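Local coordinates for outer membrane protein assembly factor BamA (PDB 4K3C) that probably takes part, within the Bam complex, in folding and inserting beta-barrel proteins into the outer membrane, at residues Y346-T351 / A374-F379; D309-W314 / S334-L339; R103-Q108 / S119-R124; E132-S137 / I150-K155. One frame throughout, in Å; residues are numbered along the deposited sequence.

Interaction 1 (Y346-T351 / A374-F379)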
loop_
_atom_site.group_PDB
_atom_site.type_symbol
_atom_site.label_atom_id
_atom_site.label_comp_id
_atom_site.label_asym_id
_atom_site.label_seq_id
_atom_site.Cartn_x
_atom_site.Cartn_y
_atom_site.Cartn_z
ATOM N N TYR A 346 -20.368 13.746 11.799
ATOM C CA TYR A 346 -20.529 12.299 11.649
ATOM C C TYR A 346 -19.188 11.576 11.821
ATOM O O TYR A 346 -18.138 12.215 11.987
ATOM C CB TYR A 346 -21.123 11.984 10.279
ATOM C CG TYR A 346 -20.192 12.326 9.119
ATOM C CD1 TYR A 346 -20.084 13.639 8.643
ATOM C CD2 TYR A 346 -19.412 11.346 8.510
ATOM C CE1 TYR A 346 -19.229 13.964 7.590
ATOM C CE2 TYR A 346 -18.555 11.667 7.454
ATOM C CZ TYR A 346 -18.470 12.979 6.998
ATOM O OH TYR A 346 -17.629 13.292 5.949
ATOM N N TYR A 347 -19.215 10.245 11.788
ATOM C CA TYR A 347 -17.975 9.466 11.856
ATOM C C TYR A 347 -18.052 8.220 11.015
ATOM O O TYR A 347 -19.132 7.697 10.786
ATOM C CB TYR A 347 -17.609 9.083 13.289
ATOM C CG TYR A 347 -18.715 8.429 14.068
ATOM C CD1 TYR A 347 -18.981 7.062 13.940
ATOM C CD2 TYR A 347 -19.487 9.170 14.960
ATOM C CE1 TYR A 347 -20.004 6.449 14.682
ATOM C CE2 TYR A 347 -20.505 8.572 15.698
ATOM C CZ TYR A 347 -20.764 7.214 15.553
ATOM O OH TYR A 347 -21.780 6.645 16.286
ATOM N N GLN A 348 -16.900 7.754 10.553
ATOM C CA GLN A 348 -16.841 6.545 9.755
ATOM C C GLN A 348 -15.753 5.625 10.324
ATOM O O GLN A 348 -14.757 6.102 10.834
ATOM C CB GLN A 348 -16.580 6.882 8.281
ATOM C CG GLN A 348 -17.377 8.083 7.760
ATOM C CD GLN A 348 -17.487 8.133 6.231
ATOM O OE1 GLN A 348 -16.786 8.905 5.562
ATOM N NE2 GLN A 348 -18.385 7.319 5.677
ATOM N N VAL A 349 -15.958 4.311 10.253
ATOM C CA VAL A 349 -14.970 3.334 10.707
ATOM C C VAL A 349 -15.065 2.093 9.819
ATOM O O VAL A 349 -16.167 1.691 9.467
ATOM C CB VAL A 349 -15.190 2.964 12.199
ATOM C CG1 VAL A 349 -16.571 2.351 12.416
ATOM C CG2 VAL A 349 -14.105 2.023 12.693
ATOM N N GLY A 350 -13.924 1.509 9.435
ATOM C CA GLY A 350 -13.888 0.406 8.477
ATOM C C GLY A 350 -12.845 -0.669 8.784
ATOM O O GLY A 350 -11.828 -0.399 9.434
ATOM N N THR A 351 -13.034 -1.873 8.270
ATOM C CA THR A 351 -12.090 -2.932 8.530
ATOM C C THR A 351 -12.073 -3.935 7.446
ATOM O O THR A 351 -13.058 -4.553 7.225
ATOM C CB THR A 351 -12.511 -3.708 9.741
ATOM O OG1 THR A 351 -12.951 -2.802 10.732
ATOM C CG2 THR A 351 -11.370 -4.474 10.299
ATOM N N ALA A 374 -18.044 -1.939 7.180
ATOM C CA ALA A 374 -18.079 -0.482 7.054
ATOM C C ALA A 374 -19.273 0.076 7.789
ATOM O O ALA A 374 -20.392 -0.386 7.604
ATOM C CB ALA A 374 -18.166 -0.086 5.615
ATOM N N TYR A 375 -19.050 1.094 8.601
ATOM C CA TYR A 375 -20.133 1.644 9.382
ATOM C C TYR A 375 -19.988 3.141 9.592
ATOM O O TYR A 375 -18.933 3.627 9.992
ATOM C CB TYR A 375 -20.210 0.945 10.728
ATOM C CG TYR A 375 -21.196 1.576 11.657
ATOM C CD1 TYR A 375 -22.542 1.602 11.353
ATOM C CD2 TYR A 375 -20.784 2.153 12.837
ATOM C CE1 TYR A 375 -23.462 2.180 12.213
ATOM C CE2 TYR A 375 -21.686 2.741 13.705
ATOM C CZ TYR A 375 -23.024 2.745 13.391
ATOM O OH TYR A 375 -23.916 3.326 14.256
ATOM N N THR A 376 -21.066 3.864 9.319
ATOM C CA THR A 376 -21.116 5.290 9.565
ATOM C C THR A 376 -22.264 5.571 10.496
ATOM O O THR A 376 -23.329 4.985 10.365
ATOM C CB THR A 376 -21.400 6.103 8.262
ATOM O OG1 THR A 376 -20.575 5.628 7.196
ATOM C CG2 THR A 376 -21.127 7.596 8.466
ATOM N N ASN A 377 -22.049 6.476 11.436
ATOM C CA ASN A 377 -23.171 7.198 12.017
ATOM C C ASN A 377 -22.867 8.656 12.314
ATOM O O ASN A 377 -21.730 9.126 12.153
ATOM C CB ASN A 377 -23.771 6.509 13.242
ATOM C CG ASN A 377 -25.294 6.584 13.249
ATOM O OD1 ASN A 377 -25.889 7.553 13.727
ATOM N ND2 ASN A 377 -25.928 5.567 12.688
ATOM N N SER A 378 -23.910 9.353 12.748
ATOM C CA SER A 378 -23.862 10.782 12.940
ATOM C C SER A 378 -24.268 11.100 14.367
ATOM O O SER A 378 -24.551 10.200 15.138
ATOM C CB SER A 378 -24.807 11.462 11.948
ATOM O OG SER A 378 -26.099 10.876 11.996
ATOM N N PHE A 379 -24.300 12.383 14.706
ATOM C CA PHE A 379 -24.577 12.816 16.060
ATOM C C PHE A 379 -24.863 14.308 16.027
ATOM O O PHE A 379 -24.769 14.933 14.976
ATOM C CB PHE A 379 -23.391 12.507 16.979
ATOM C CG PHE A 379 -22.076 13.040 16.482
ATOM C CD1 PHE A 379 -21.286 12.294 15.629
ATOM C CD2 PHE A 379 -21.625 14.295 16.877
ATOM C CE1 PHE A 379 -20.078 12.794 15.179
ATOM C CE2 PHE A 379 -20.418 14.808 16.428
ATOM C CZ PHE A 379 -19.647 14.064 15.583
#
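Residues 346-351 and 374-378 run antiparallel at 167°, with the two strand axes 4.7 Å apart. Two hydrogen-bonded pairs, Tyr-347 with Asn-377 and Val-349 with Tyr-375, each make both of their backbone bonds. Three non-hydrogen-bonded pairs separate and flank them: Tyr-346 with Ser-378, Gln-348 with Thr-376 and Gly-350 with Ala-374.

On the face bearing Gln-348, its side chain and that of Thr-376 lie side by side and point the same way. The extended glutamine chain brings NE2 to Thr-376 OG1 at 3.2 Å in a nearly straight bond, with the hydroxyl oxygen close to the amide plane. Methyl CG2 of the threonine rests 3.8 Å from Gln-348 CG and 4.1 Å from Tyr-346 CD2.

Aromatic groups dominate the other face. Tyr-347 has CG between its backbone N and carbonyl carbon (chi1 51°), which swings the ring over its cross-strand neighbour, so that Asn-377 O sits beneath the centre of one ring face. Its rim meets Phe-379 CD1 at 3.7 Å from Tyr-347 CD2 and, from the other flank, Tyr-375 CE2 at 4.2 Å from Tyr-347 CE1. The Tyr-347 and Phe-379 planes are only 16° apart, yet the rings touch rim to rim and do not stack. Asn-377 OD1 turns back to accept from Ser-378 N.

These strands form a hairpin of the BamA transmembrane barrel. Strand 328-338 adjoins 346-358 and strand 430-440 adjoins 366-378, while Gln-388 and Tyr-390 of the long loop following Phe-379 pack against the Gln-348 face.

Interaction 2 (D309-W314 / S334-L339); sequences DLSFGW and SGKLTL
Leu-310 and Leu-337 exchange two backbone hydrogen bonds, as do Phe-312 and Gly-335, and these four carry the pairing of 309-314 with the antiparallel strand 334-338. Between and beside them, Asp-309 with Thr-338, Ser-311 with Lys-336 and Gly-313 with Ser-334 are non-hydrogen-bonded pairs, where CA-H groups lean on carbonyl oxygens, for instance Ser-311 CA 3.5 Å from Gly-335 O.

The apolar contacts lie on the face bearing the leucines. Phe-312 CG nearly eclipses its backbone N (chi1 13°), which lays the ring across the neighbouring strand, one face over Gly-335 O, with CD1 3.5 Å from Gly-335 CA; the glycine, having no side chain, leaves that place to the ring. Phe-312 CZ reaches Leu-337 CB at 4.3 Å. Leu-339 CD2 meets Leu-310 CB at 3.9 Å, beyond the last backbone pair.

Both strands belong to one hairpin of the 16-stranded Omp85-type barrel of BamA, flanked by strand 260-274 beside 303-317 and by strand 346-358 beside 328-338.

Polar and charged groups gather on the opposite face. The side chain of Lys-336 crosses that of Asp-309 obliquely, and Lys-336 CE lies 3.7 Å from Asp-309 CG; nearer its root, Lys-336 CG lies 3.6 Å from Ser-311 OG. Asp-309 OD2 and Lys-336 NZ remain 4.4 Å apart, beyond salt-bridge distance, though the opposite charges probably still attract. NZ has a weak hydrogen bond to Tyr-346 OH of the next strand.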
loop_
_atom_site.group_PDB
_atom_site.type_symbol
_atom_site.label_atom_id
_atom_site.label_comp_id
_atom_site.label_asym_id
_atom_site.label_seq_id
_atom_site.Cartn_x
_atom_site.Cartn_y
_atom_site.Cartn_z
ATOM N N ASP A 309 -11.894 17.352 9.290
ATOM C CA ASP A 309 -11.984 15.964 9.704
ATOM C C ASP A 309 -10.696 15.478 10.360
ATOM O O ASP A 309 -9.604 15.988 10.057
ATOM C CB ASP A 309 -12.308 15.081 8.501
ATOM C CG ASP A 309 -11.234 15.143 7.450
ATOM O OD1 ASP A 309 -10.230 14.403 7.591
ATOM O OD2 ASP A 309 -11.386 15.948 6.498
ATOM N N LEU A 310 -10.838 14.493 11.253
ATOM C CA LEU A 310 -9.694 13.785 11.833
ATOM C C LEU A 310 -9.639 12.360 11.302
ATOM O O LEU A 310 -10.680 11.715 11.141
ATOM C CB LEU A 310 -9.779 13.767 13.353
ATOM C CG LEU A 310 -8.721 12.938 14.068
ATOM C CD1 LEU A 310 -7.337 13.456 13.777
ATOM C CD2 LEU A 310 -9.011 12.955 15.551
ATOM N N SER A 311 -8.431 11.871 11.026
ATOM C CA SER A 311 -8.290 10.562 10.398
ATOM C C SER A 311 -7.181 9.745 11.015
ATOM O O SER A 311 -6.092 10.266 11.274
ATOM C CB SER A 311 -8.036 10.698 8.903
ATOM O OG SER A 311 -9.200 11.190 8.279
ATOM N N PHE A 312 -7.476 8.467 11.246
ATOM C CA PHE A 312 -6.542 7.541 11.861
ATOM C C PHE A 312 -6.707 6.236 11.131
ATOM O O PHE A 312 -7.805 5.907 10.698
ATOM C CB PHE A 312 -6.877 7.362 13.346
ATOM C CG PHE A 312 -8.226 7.907 13.716
ATOM C CD1 PHE A 312 -9.369 7.150 13.523
ATOM C CD2 PHE A 312 -8.360 9.184 14.222
ATOM C CE1 PHE A 312 -10.622 7.658 13.846
ATOM C CE2 PHE A 312 -9.610 9.688 14.537
ATOM C CZ PHE A 312 -10.737 8.926 14.349
ATOM N N GLY A 313 -5.619 5.500 10.960
ATOM C CA GLY A 313 -5.715 4.203 10.328
ATOM C C GLY A 313 -4.593 3.301 10.781
ATOM O O GLY A 313 -3.582 3.783 11.306
ATOM N N TRP A 314 -4.766 1.995 10.592
ATOM C CA TRP A 314 -3.706 1.051 10.865
ATOM C C TRP A 314 -3.586 0.064 9.729
ATOM O O TRP A 314 -4.590 -0.432 9.224
ATOM C CB TRP A 314 -3.980 0.306 12.167
ATOM C CG TRP A 314 -3.182 -0.950 12.296
ATOM C CD1 TRP A 314 -1.817 -1.067 12.309
ATOM C CD2 TRP A 314 -3.697 -2.276 12.418
ATOM N NE1 TRP A 314 -1.455 -2.371 12.435
ATOM C CE2 TRP A 314 -2.589 -3.145 12.507
ATOM C CE3 TRP A 314 -4.990 -2.819 12.462
ATOM C CZ2 TRP A 314 -2.732 -4.538 12.645
ATOM C CZ3 TRP A 314 -5.131 -4.202 12.594
ATOM C CH2 TRP A 314 -4.005 -5.042 12.685
ATOM N N SER A 334 -9.532 1.590 9.903
ATOM C CA SER A 334 -9.529 3.032 9.652
ATOM C C SER A 334 -10.734 3.749 10.254
ATOM O O SER A 334 -11.777 3.146 10.498
ATOM C CB SER A 334 -9.414 3.320 8.158
ATOM O OG SER A 334 -10.352 2.553 7.417
ATOM N N GLY A 335 -10.575 5.043 10.503
ATOM C CA GLY A 335 -11.617 5.842 11.118
ATOM C C GLY A 335 -11.554 7.303 10.707
ATOM O O GLY A 335 -10.469 7.883 10.573
ATOM N N LYS A 336 -12.726 7.900 10.505
ATOM C CA LYS A 336 -12.833 9.323 10.201
ATOM C C LYS A 336 -13.785 9.947 11.193
ATOM O O LYS A 336 -14.729 9.310 11.631
ATOM C CB LYS A 336 -13.396 9.526 8.811
ATOM C CG LYS A 336 -12.780 10.663 8.037
ATOM C CD LYS A 336 -13.677 11.010 6.844
ATOM C CE LYS A 336 -13.321 12.331 6.198
ATOM N NZ LYS A 336 -14.582 12.997 5.753
ATOM N N LEU A 337 -13.548 11.205 11.535
ATOM C CA LEU A 337 -14.439 11.924 12.428
ATOM C C LEU A 337 -14.406 13.405 12.059
ATOM O O LEU A 337 -13.340 13.945 11.755
ATOM C CB LEU A 337 -13.983 11.710 13.875
ATOM C CG LEU A 337 -14.762 12.369 15.019
ATOM C CD1 LEU A 337 -14.237 13.762 15.299
ATOM C CD2 LEU A 337 -16.248 12.414 14.702
ATOM N N THR A 338 -15.565 14.053 12.076
ATOM C CA THR A 338 -15.636 15.493 11.821
ATOM C C THR A 338 -15.423 16.274 13.110
ATOM O O THR A 338 -15.984 15.943 14.149
ATOM C CB THR A 338 -16.982 15.918 11.210
ATOM O OG1 THR A 338 -18.066 15.422 12.016
ATOM C CG2 THR A 338 -17.101 15.384 9.797
ATOM N N LEU A 339 -14.627 17.330 13.022
ATOM C CA LEU A 339 -14.186 18.065 14.193
ATOM C C LEU A 339 -15.105 19.236 14.463
ATOM O O LEU A 339 -15.782 19.696 13.552
ATOM C CB LEU A 339 -12.760 18.562 13.967
ATOM C CG LEU A 339 -11.765 17.419 13.839
ATOM C CD1 LEU A 339 -10.444 17.929 13.300
ATOM C CD2 LEU A 339 -11.607 16.675 15.198
#

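Interaction 3 (R103-Q108 / S119-R124)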
loop_
_atom_site.group_PDB
_atom_site.type_symbol
_atom_site.label_atom_id
_atom_site.label_comp_id
_atom_site.label_asym_id
_atom_site.label_seq_id
_atom_site.Cartn_x
_atom_site.Cartn_y
_atom_site.Cartn_z
ATOM N N ARG A 103 21.776 11.100 6.038
ATOM C CA ARG A 103 20.532 10.691 6.644
ATOM C C ARG A 103 20.555 9.215 6.368
ATOM O O ARG A 103 20.062 8.403 7.149
ATOM C CB ARG A 103 19.342 11.368 5.949
ATOM C CG ARG A 103 18.240 10.414 5.476
ATOM C CD ARG A 103 17.804 10.694 4.025
ATOM N NE ARG A 103 16.744 11.699 3.929
ATOM C CZ ARG A 103 16.042 11.947 2.826
ATOM N NH1 ARG A 103 15.088 12.877 2.836
ATOM N NH2 ARG A 103 16.281 11.257 1.714
ATOM N N GLU A 104 21.175 8.878 5.243
ATOM C CA GLU A 104 21.399 7.491 4.893
ATOM C C GLU A 104 22.765 7.005 5.396
ATOM O O GLU A 104 23.099 5.828 5.263
ATOM C CB GLU A 104 21.243 7.281 3.385
ATOM C CG GLU A 104 19.830 7.571 2.854
ATOM C CD GLU A 104 18.773 6.573 3.348
ATOM O OE1 GLU A 104 17.572 6.809 3.088
ATOM O OE2 GLU A 104 19.137 5.553 3.986
ATOM N N MET A 105 23.546 7.902 5.991
ATOM C CA MET A 105 24.808 7.490 6.593
ATOM C C MET A 105 24.558 6.766 7.919
ATOM O O MET A 105 23.833 7.269 8.783
ATOM C CB MET A 105 25.755 8.678 6.826
ATOM C CG MET A 105 26.317 9.347 5.589
ATOM S SD MET A 105 26.908 8.220 4.324
ATOM C CE MET A 105 28.004 7.160 5.278
ATOM N N ARG A 106 25.147 5.593 8.105
ATOM C CA ARG A 106 25.056 4.909 9.392
ATOM C C ARG A 106 26.347 5.125 10.163
ATOM O O ARG A 106 26.337 5.553 11.302
ATOM C CB ARG A 106 24.769 3.427 9.207
ATOM C CG ARG A 106 23.489 3.131 8.467
ATOM C CD ARG A 106 22.287 3.648 9.221
ATOM N NE ARG A 106 21.051 3.524 8.453
ATOM C CZ ARG A 106 20.077 4.425 8.459
ATOM N NH1 ARG A 106 20.188 5.519 9.188
ATOM N NH2 ARG A 106 18.990 4.232 7.738
ATOM N N GLN A 107 27.470 4.858 9.527
ATOM C CA GLN A 107 28.751 5.072 10.194
ATOM C C GLN A 107 28.806 6.452 10.838
ATOM O O GLN A 107 28.304 7.422 10.277
ATOM C CB GLN A 107 29.901 4.907 9.200
ATOM C CG GLN A 107 31.248 5.411 9.699
ATOM C CD GLN A 107 32.139 4.303 10.248
ATOM O OE1 GLN A 107 31.883 3.114 10.036
ATOM N NE2 GLN A 107 33.197 4.694 10.954
ATOM N N GLN A 108 29.402 6.530 12.024
ATOM C CA GLN A 108 29.526 7.796 12.735
ATOM C C GLN A 108 30.945 8.352 12.616
ATOM O O GLN A 108 31.916 7.597 12.520
ATOM C CB GLN A 108 29.129 7.623 14.208
ATOM C CG GLN A 108 28.827 8.925 14.953
ATOM C CD GLN A 108 27.454 9.518 14.625
ATOM O OE1 GLN A 108 26.837 9.198 13.602
ATOM N NE2 GLN A 108 26.974 10.390 15.505
ATOM N N SER A 119 29.692 0.297 3.722
ATOM C CA SER A 119 29.456 -0.287 2.406
ATOM C C SER A 119 27.967 -0.389 2.113
ATOM O O SER A 119 27.542 -0.365 0.952
ATOM C CB SER A 119 30.111 -1.664 2.305
ATOM O OG SER A 119 31.506 -1.572 2.551
ATOM N N LEU A 120 27.176 -0.493 3.176
ATOM C CA LEU A 120 25.726 -0.615 3.048
ATOM C C LEU A 120 25.061 0.742 2.850
ATOM O O LEU A 120 23.937 0.818 2.363
ATOM C CB LEU A 120 25.130 -1.327 4.270
ATOM C CG LEU A 120 25.036 -2.863 4.309
ATOM C CD1 LEU A 120 26.321 -3.578 3.880
ATOM C CD2 LEU A 120 24.624 -3.319 5.698
ATOM N N ALA A 121 25.760 1.808 3.229
ATOM C CA ALA A 121 25.245 3.164 3.069
ATOM C C ALA A 121 25.315 3.589 1.613
ATOM O O ALA A 121 24.421 4.280 1.114
ATOM C CB ALA A 121 26.020 4.141 3.929
ATOM N N LYS A 122 26.378 3.190 0.924
ATOM C CA LYS A 122 26.473 3.508 -0.495
ATOM C C LYS A 122 25.356 2.773 -1.247
ATOM O O LYS A 122 24.855 3.245 -2.260
ATOM C CB LYS A 122 27.877 3.212 -1.050
ATOM C CG LYS A 122 28.103 1.805 -1.551
ATOM C CD LYS A 122 27.899 1.704 -3.063
ATOM C CE LYS A 122 29.039 2.334 -3.824
ATOM N NZ LYS A 122 30.356 1.837 -3.343
ATOM N N SER A 123 24.941 1.631 -0.711
ATOM C CA SER A 123 23.810 0.885 -1.256
ATOM C C SER A 123 22.467 1.573 -0.955
ATOM O O SER A 123 21.568 1.602 -1.798
ATOM C CB SER A 123 23.832 -0.544 -0.715
ATOM O OG SER A 123 25.135 -1.097 -0.847
ATOM N N ARG A 124 22.342 2.123 0.251
ATOM C CA ARG A 124 21.174 2.913 0.626
ATOM C C ARG A 124 21.060 4.159 -0.239
ATOM O O ARG A 124 19.960 4.621 -0.536
ATOM C CB ARG A 124 21.252 3.337 2.096
ATOM C CG ARG A 124 21.297 2.189 3.066
ATOM C CD ARG A 124 20.617 2.542 4.364
ATOM N NE ARG A 124 20.277 1.338 5.120
ATOM C CZ ARG A 124 19.211 0.576 4.882
ATOM N NH1 ARG A 124 18.987 -0.495 5.630
ATOM N NH2 ARG A 124 18.363 0.877 3.902
#
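Arg-124 lies across Glu-104 in the POTRA domain next to the barrel, where the loop after helix 98-101 passes along helix 119-125. Its aliphatic part, not its guanidinium, does most of the touching. Starting at the helix, Arg-124 CB is 3.6 Å from Glu-104 OE2 and also near Glu-104 CB. CG, placed opposite the carbonyl carbon (chi1 -61°), passes the same carboxylate oxygen at a looser distance. Arg-124 CD comes closest, 3.4 Å from Glu-104 OE2, and the two side chains cross there at about a right angle. Arg-124 NE is 4.5 Å from Glu-104 OE2, beyond a salt bridge, and meets the edge of the Arg-106 guanidinium, 4.1 Å from Arg-106 NE; the two guanidinium planes stand 63° apart.

Glu-104 OE2 thus lies near two arginines, but only Arg-106 forms a salt bridge with it, a long one from NH2; the oxygen is well out of the guanidinium plane and no N-H is aimed at it. The single carboxylate would be expected to temper the closeness of the two positive groups. Glu-104 also touches Tyr-213, in the connection between barrel strands 202-211 and 220-231.

One helical turn earlier, the loop backbone packs on buried Ala-121. Met-105 starts away from the helix and folds back through two bent torsions, bringing its methyl CE 3.9 Å from Ala-121 CB; Glu-104 O lies 3.6 Å from Ala-121 CB.

Interaction 4 (E132-S137 / I150-K155); sequences ETVEMS and IIYKIK
Met-136 and Tyr-152 face each other as a non-hydrogen-bonded pair, lying side by side and pointing the same way, and together shape the inner face of this hairpin. The strands 133-136 and 150-155 are antiparallel at 164°, joined chiefly by the two backbone bonds between Glu-135 and Lys-153. A straight bond from Glu-132 N to Lys-155 O continues the pairing at one end, and a weak one from Ser-137 N to Ile-151 O at the other.

The broad Tyr-152 ring is the main bump. Met-136 CB sits above one face near the rim, 4.2 Å from Tyr-152 CE2, and Val-134 CG1 abuts the ring edge 4.3 Å from Tyr-152 CD2. Beyond CB the methionine bends twice, bringing its methyl CE back toward Ile-150 CD1 at 3.7 Å. Ile-150 can meet it there because CG1 lies opposite its backbone N (chi1 162°) and the chain runs straight on to CD1. Val-118 covers Met-136 and Ile-150, while helix 119-125 lies over Tyr-152 and Val-134.

On the opposite face, long charged side chains run beside small ones. Ser-137 OG nestles against Ile-151, 3.3 Å from CG1, and Thr-133 CB leans on Lys-155 CB at 3.6 Å. Glu-135 and Lys-153 run alongside each other, with OE2 3.7 Å from NZ in a long salt bridge.

The hairpin is thus amphipathic: its largely apolar face packs against helix 119-125 and Val-118, whereas the exposed charge pair on the other face probably adds little to the cohesion that backbone bonding provides.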
loop_
_atom_site.group_PDB
_atom_site.type_symbol
_atom_site.label_atom_id
_atom_site.label_comp_id
_atom_site.label_asym_id
_atom_site.label_seq_id
_atom_site.Cartn_x
_atom_site.Cartn_y
_atom_site.Cartn_z
ATOM N N GLU A 132 22.624 8.571 -10.180
ATOM C CA GLU A 132 22.959 7.568 -11.171
ATOM C C GLU A 132 24.119 6.773 -10.649
ATOM O O GLU A 132 24.243 5.597 -10.893
ATOM C CB GLU A 132 23.399 8.220 -12.474
ATOM C CG GLU A 132 22.323 8.868 -13.278
ATOM C CD GLU A 132 21.596 7.905 -14.183
ATOM O OE1 GLU A 132 21.964 6.730 -14.230
ATOM O OE2 GLU A 132 20.638 8.312 -14.856
ATOM N N THR A 133 24.963 7.463 -9.909
ATOM C CA THR A 133 26.277 7.022 -9.540
ATOM C C THR A 133 26.535 7.362 -8.094
ATOM O O THR A 133 26.357 8.486 -7.689
ATOM C CB THR A 133 27.274 7.785 -10.396
ATOM O OG1 THR A 133 27.181 7.313 -11.732
ATOM C CG2 THR A 133 28.691 7.627 -9.931
ATOM N N VAL A 134 27.009 6.393 -7.344
ATOM C CA VAL A 134 27.446 6.642 -6.006
ATOM C C VAL A 134 28.735 5.890 -5.845
ATOM O O VAL A 134 28.795 4.724 -6.162
ATOM C CB VAL A 134 26.438 6.119 -5.041
ATOM C CG1 VAL A 134 26.822 6.490 -3.666
ATOM C CG2 VAL A 134 25.118 6.680 -5.370
ATOM N N GLU A 135 29.781 6.546 -5.380
ATOM C CA GLU A 135 31.039 5.860 -5.167
ATOM C C GLU A 135 31.761 6.441 -3.986
ATOM O O GLU A 135 31.740 7.632 -3.787
ATOM C CB GLU A 135 31.913 5.942 -6.403
ATOM C CG GLU A 135 31.785 7.210 -7.169
ATOM C CD GLU A 135 32.884 7.382 -8.187
ATOM O OE1 GLU A 135 32.669 7.051 -9.368
ATOM O OE2 GLU A 135 33.967 7.852 -7.803
ATOM N N MET A 136 32.402 5.591 -3.199
ATOM C CA MET A 136 33.055 6.033 -1.983
ATOM C C MET A 136 34.565 5.968 -2.046
ATOM O O MET A 136 35.138 5.264 -2.857
ATOM C CB MET A 136 32.570 5.214 -0.800
ATOM C CG MET A 136 33.175 3.842 -0.741
ATOM S SD MET A 136 33.817 3.423 0.873
ATOM C CE MET A 136 32.336 2.878 1.694
ATOM N N SER A 137 35.196 6.721 -1.159
ATOM C CA SER A 137 36.640 6.901 -1.176
ATOM C C SER A 137 37.195 6.691 0.227
ATOM O O SER A 137 36.500 6.934 1.213
ATOM C CB SER A 137 36.987 8.314 -1.646
ATOM O OG SER A 137 36.353 8.630 -2.875
ATOM N N ILE A 150 36.014 9.562 4.655
ATOM C CA ILE A 150 35.316 8.788 3.636
ATOM C C ILE A 150 34.334 9.658 2.823
ATOM O O ILE A 150 33.274 10.065 3.317
ATOM C CB ILE A 150 34.630 7.552 4.250
ATOM C CG1 ILE A 150 33.548 7.006 3.316
ATOM C CG2 ILE A 150 34.050 7.889 5.614
ATOM C CD1 ILE A 150 32.854 5.782 3.866
ATOM N N ILE A 151 34.710 9.947 1.575
ATOM C CA ILE A 151 33.933 10.829 0.701
ATOM C C ILE A 151 32.934 10.055 -0.159
ATOM O O ILE A 151 33.210 8.937 -0.590
ATOM C CB ILE A 151 34.853 11.695 -0.214
ATOM C CG1 ILE A 151 34.745 11.270 -1.686
ATOM C CG2 ILE A 151 36.297 11.645 0.267
ATOM C CD1 ILE A 151 35.753 11.938 -2.607
ATOM N N TYR A 152 31.768 10.644 -0.398
ATOM C CA TYR A 152 30.807 10.046 -1.318
ATOM C C TYR A 152 30.601 10.948 -2.529
ATOM O O TYR A 152 30.097 12.062 -2.404
ATOM C CB TYR A 152 29.476 9.770 -0.626
ATOM C CG TYR A 152 29.483 8.583 0.315
ATOM C CD1 TYR A 152 30.066 8.671 1.572
ATOM C CD2 TYR A 152 28.880 7.383 -0.043
ATOM C CE1 TYR A 152 30.062 7.592 2.438
ATOM C CE2 TYR A 152 28.872 6.297 0.819
ATOM C CZ TYR A 152 29.463 6.408 2.057
ATOM O OH TYR A 152 29.458 5.334 2.918
ATOM N N LYS A 153 31.006 10.460 -3.697
ATOM C CA LYS A 153 30.925 11.220 -4.937
ATOM C C LYS A 153 29.726 10.761 -5.736
ATOM O O LYS A 153 29.707 9.642 -6.253
ATOM C CB LYS A 153 32.209 11.048 -5.754
ATOM C CG LYS A 153 32.231 11.742 -7.112
ATOM C CD LYS A 153 33.585 12.410 -7.362
ATOM C CE LYS A 153 33.903 12.503 -8.849
ATOM N NZ LYS A 153 34.048 11.154 -9.478
ATOM N N ILE A 154 28.715 11.621 -5.835
ATOM C CA ILE A 154 27.506 11.259 -6.565
ATOM C C ILE A 154 27.315 12.027 -7.881
ATOM O O ILE A 154 27.815 13.138 -8.056
ATOM C CB ILE A 154 26.247 11.327 -5.660
ATOM C CG1 ILE A 154 25.231 12.330 -6.193
ATOM C CG2 ILE A 154 26.637 11.679 -4.238
ATOM C CD1 ILE A 154 25.452 13.730 -5.733
ATOM N N LYS A 155 26.622 11.387 -8.818
ATOM C CA LYS A 155 26.129 12.042 -10.019
ATOM C C LYS A 155 24.624 12.217 -9.860
ATOM O O LYS A 155 23.884 11.234 -9.807
ATOM C CB LYS A 155 26.436 11.201 -11.259
ATOM C CG LYS A 155 25.909 11.779 -12.564
ATOM C CD LYS A 155 26.679 13.023 -12.953
ATOM C CE LYS A 155 25.895 13.902 -13.925
ATOM N NZ LYS A 155 26.684 15.117 -14.320
#

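This construct of BamA lacks the first three POTRA domains and keeps two POTRA domains and the barrel. Interactions 3 and 4 come first along the chain, in the second of these POTRA domains; their centres are 11 Å apart, and they meet where Met-105, Ala-121 and Lys-122 pack on Tyr-152. Interactions 2 and 1 follow in the barrel, as successive hairpins 10 Å apart centre to centre. The two groups do not touch: the nearest atoms of interactions 2 and 3 are about 22 Å apart. A POTRA domain built round a helix-backed sheet thus precedes a barrel wall in which neighbouring hairpins are joined edge to edge by backbone hydrogen bonds, here between strands 328-338 and 346-358.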